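Local structure of beta-alanyl-CoA:ammonia lyase 2 (Clostridium propionicum, 4MZQ) at residues A[62-67]-A[89-94]. The protein probably acts as a lyase on the CoA thioester beta-alanyl-CoA, releasing ammonia, and binds zinc and propionyl coenzyme A within a hot-dog fold. Residues are numbered along the deposited sequence; the frame is centred on the assembly and turned at random.
Sequences PVYVGD and AWKVAK. With 1VU (propionyl Coenzyme A), chain R.
Lys91 reaches from strand 82-95 into the loop 62-67 and puts its ammonium group between two oxygens. Lys91 NZ donates to Pro62 O at 2.8 Å, within the carbonyl plane, and forms a salt bridge with Asp67 OD2, also at 2.8 Å. The lysine leaves the strand with CG anti to the backbone N (chi1 -173°) and then bends at chi3 (-49°), so that CD and CE cross over the Asp67 carboxylate at a slant and NZ ends at the edge of the Tyr64 ring, near its plane. This is the tight part of the contact: Lys91 CD lies 3.5 Å from Asp67 CG, and Cys109, Cys115 and Met69 of the adjoining strands pack on the lysine.

Asp67 OD2 takes two donors from opposite faces of the carboxylate, neither of them within its plane. Lys91 NZ comes in on one side; on the other, Tyr64 N donates to Asp67 OD2 in a nearly straight bond (2.8 Å, 170°). That second bond spans the type II turn from Tyr64 to Asp67, which is also closed by Asp67 N to Tyr64 O. Where the turn meets the strand backbone, Asp67 CA gives a CA-H...O contact to Ala93 O at 3.3 Å.

The looser side lies toward exposed Lys94, whose CB touches Asp67 OD1 while its extended chain leads off. There a water donates to OD1 and accepts from Lys91 NZ, bridging the ion pair.

Pro62 CA is 3.3 Å from O1 of propionyl coenzyme A. A buried lysine so paired with aspartate probably stays charged, pinning the loop beside the acyl-CoA, which links strands 50-59 and 68-78, to a strand inside the antiparallel sheet of the hot-dog fold.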
loop_
_atom_site.group_PDB
_atom_site.type_symbol
_atom_site.label_atom_id
_atom_site.label_comp_id
_atom_site.label_asym_id
_atom_site.label_seq_id
_atom_site.Cartn_x
_atom_site.Cartn_y
_atom_site.Cartn_z
ATOM N N PRO A 62 20.397 8.536 7.311
ATOM C CA PRO A 62 18.981 8.175 7.447
ATOM C C PRO A 62 18.074 8.916 6.472
ATOM O O PRO A 62 18.377 10.053 6.081
ATOM C CB PRO A 62 18.648 8.573 8.885
ATOM C CG PRO A 62 19.589 9.687 9.180
ATOM C CD PRO A 62 20.848 9.435 8.384
ATOM N N VAL A 63 16.958 8.279 6.128
ATOM C CA VAL A 63 15.986 8.830 5.193
ATOM C C VAL A 63 14.625 8.965 5.886
ATOM O O VAL A 63 14.215 8.064 6.610
ATOM C CB VAL A 63 15.878 7.934 3.950
ATOM C CG1 VAL A 63 14.842 8.492 2.965
ATOM C CG2 VAL A 63 17.234 7.818 3.281
ATOM N N TYR A 64 13.950 10.101 5.658
ATOM C CA TYR A 64 12.693 10.455 6.327
ATOM C C TYR A 64 11.601 10.814 5.335
ATOM O O TYR A 64 11.871 11.163 4.178
ATOM C CB TYR A 64 12.902 11.638 7.289
ATOM C CG TYR A 64 13.863 11.322 8.413
ATOM C CD1 TYR A 64 13.427 10.697 9.574
ATOM C CD2 TYR A 64 15.215 11.615 8.291
ATOM C CE1 TYR A 64 14.318 10.378 10.592
ATOM C CE2 TYR A 64 16.112 11.308 9.303
ATOM C CZ TYR A 64 15.656 10.687 10.447
ATOM O OH TYR A 64 16.546 10.382 11.460
ATOM N N VAL A 65 10.364 10.719 5.804
ATOM C CA VAL A 65 9.217 11.287 5.091
ATOM C C VAL A 65 9.515 12.717 4.696
ATOM O O VAL A 65 10.029 13.493 5.509
ATOM C CB VAL A 65 7.959 11.254 5.962
ATOM C CG1 VAL A 65 6.767 11.916 5.247
ATOM C CG2 VAL A 65 7.641 9.812 6.325
ATOM N N GLY A 66 9.225 13.056 3.446
ATOM C CA GLY A 66 9.460 14.398 2.937
ATOM C C GLY A 66 10.811 14.563 2.263
ATOM O O GLY A 66 11.114 15.613 1.685
ATOM N N ASP A 67 11.640 13.528 2.317
ATOM C CA ASP A 67 12.902 13.586 1.596
ATOM C C ASP A 67 12.657 13.354 0.116
ATOM O O ASP A 67 11.910 12.461 -0.256
ATOM C CB ASP A 67 13.882 12.538 2.112
ATOM C CG ASP A 67 14.500 12.905 3.444
ATOM O OD1 ASP A 67 14.325 14.050 3.931
ATOM O OD2 ASP A 67 15.187 12.030 4.001
ATOM N N ALA A 89 22.427 6.156 -3.699
ATOM C CA ALA A 89 21.196 6.827 -3.262
ATOM C C ALA A 89 21.571 8.177 -2.688
ATOM O O ALA A 89 22.442 8.259 -1.829
ATOM C CB ALA A 89 20.447 6.005 -2.221
ATOM N N TRP A 90 20.918 9.219 -3.180
ATOM C CA TRP A 90 21.224 10.595 -2.805
ATOM C C TRP A 90 19.984 11.352 -2.351
ATOM O O TRP A 90 18.948 11.283 -3.009
ATOM C CB TRP A 90 21.835 11.331 -3.992
ATOM C CG TRP A 90 23.144 10.811 -4.468
ATOM C CD1 TRP A 90 23.352 9.917 -5.474
ATOM C CD2 TRP A 90 24.442 11.172 -3.975
ATOM N NE1 TRP A 90 24.704 9.690 -5.637
ATOM C CE2 TRP A 90 25.390 10.452 -4.727
ATOM C CE3 TRP A 90 24.889 12.031 -2.967
ATOM C CZ2 TRP A 90 26.765 10.567 -4.501
ATOM C CZ3 TRP A 90 26.247 12.154 -2.749
ATOM C CH2 TRP A 90 27.173 11.417 -3.508
ATOM N N LYS A 91 20.101 12.105 -1.256
ATOM C CA LYS A 91 19.020 12.975 -0.801
ATOM C C LYS A 91 19.208 14.384 -1.360
ATOM O O LYS A 91 20.249 14.998 -1.145
ATOM C CB LYS A 91 18.963 13.025 0.726
ATOM C CG LYS A 91 17.749 13.772 1.277
ATOM C CD LYS A 91 17.816 13.838 2.812
ATOM C CE LYS A 91 18.114 12.466 3.447
ATOM N NZ LYS A 91 17.753 12.457 4.896
ATOM N N VAL A 92 18.197 14.899 -2.055
ATOM C CA VAL A 92 18.358 16.191 -2.708
ATOM C C VAL A 92 17.507 17.299 -2.109
ATOM O O VAL A 92 17.742 18.466 -2.411
ATOM C CB VAL A 92 18.060 16.097 -4.230
ATOM C CG1 VAL A 92 19.079 15.178 -4.919
ATOM C CG2 VAL A 92 16.630 15.619 -4.476
ATOM N N ALA A 93 16.571 16.943 -1.225
ATOM C CA ALA A 93 15.748 17.919 -0.520
ATOM C C ALA A 93 15.112 17.268 0.703
ATOM O O ALA A 93 14.993 16.044 0.766
ATOM C CB ALA A 93 14.683 18.499 -1.462
ATOM N N LYS A 94 14.704 18.073 1.680
ATOM C CA LYS A 94 14.196 17.514 2.932
ATOM C C LYS A 94 13.291 18.501 3.660
ATOM O O LYS A 94 13.335 19.699 3.377
ATOM C CB LYS A 94 15.367 17.123 3.828
ATOM C CG LYS A 94 16.273 18.310 4.174
ATOM C CD LYS A 94 17.320 17.938 5.225
ATOM C CE LYS A 94 18.026 19.185 5.761
ATOM N NZ LYS A 94 18.969 18.864 6.873
HETATM O O14 1VU R . 33.435 -1.029 16.230
HETATM P P2 1VU R . 31.928 -1.119 16.191
HETATM O O15 1VU R . 31.229 0.018 16.888
HETATM O O16 1VU R . 31.348 -2.476 16.549
HETATM O O13 1VU R . 31.669 -0.937 14.611
HETATM C C23 1VU R . 31.662 0.330 13.965
HETATM C C22 1VU R . 31.912 0.103 12.491
HETATM O O12 1VU R . 32.922 -0.886 12.314
HETATM C C16 1VU R . 30.549 -0.397 12.044
HETATM N N2 1VU R . 30.191 -0.187 10.621
HETATM C C21 1VU R . 29.772 -1.156 9.810
HETATM N N6 1VU R . 29.607 -2.492 9.990
HETATM C C20 1VU R . 29.176 -3.256 8.979
HETATM N N5 1VU R . 28.899 -2.725 7.782
HETATM C C19 1VU R . 29.050 -1.400 7.557
HETATM N N4 1VU R . 28.770 -0.896 6.327
HETATM C C18 1VU R . 29.500 -0.584 8.583
HETATM N N3 1VU R . 29.753 0.748 8.688
HETATM C C17 1VU R . 30.170 0.977 9.952
HETATM O O11 1VU R . 29.602 0.339 12.821
HETATM C C15 1VU R . 30.232 0.853 14.003
HETATM C C14 1VU R . 30.181 2.378 14.092
HETATM O O10 1VU R . 30.858 2.935 12.968
HETATM P P1 1VU R . 31.080 4.523 12.796
HETATM O O8 1VU R . 31.394 5.105 14.153
HETATM O O9 1VU R . 31.992 4.734 11.617
HETATM O O7 1VU R . 29.576 4.958 12.422
HETATM P P 1VU R . 29.157 5.664 11.034
HETATM O O5 1VU R . 29.822 7.018 10.932
HETATM O O6 1VU R . 29.292 4.662 9.911
HETATM O O4 1VU R . 27.605 5.913 11.375
HETATM C C13 1VU R . 26.704 4.812 11.382
HETATM C C10 1VU R . 25.285 5.316 11.201
HETATM C C11 1VU R . 24.321 4.133 11.271
HETATM C C12 1VU R . 24.947 6.342 12.275
HETATM C C9 1VU R . 25.203 5.952 9.807
HETATM O O3 1VU R . 25.866 5.077 8.879
HETATM C C8 1VU R . 23.784 6.154 9.356
HETATM O O2 1VU R . 23.081 7.040 9.846
HETATM N N1 1VU R . 23.364 5.324 8.399
HETATM C C7 1VU R . 21.974 5.224 7.965
HETATM C C6 1VU R . 21.261 4.093 8.701
HETATM C C5 1VU R . 19.851 3.904 8.199
HETATM O O1 1VU R . 19.156 4.879 7.915
HETATM N N 1VU R . 19.446 2.641 8.109
HETATM C C4 1VU R . 18.143 2.269 7.567
HETATM C C3 1VU R . 16.982 2.649 8.478
HETATM S S 1VU R . 16.871 1.587 9.952
HETATM O O HOH W 1 15.942 14.452 6.143
#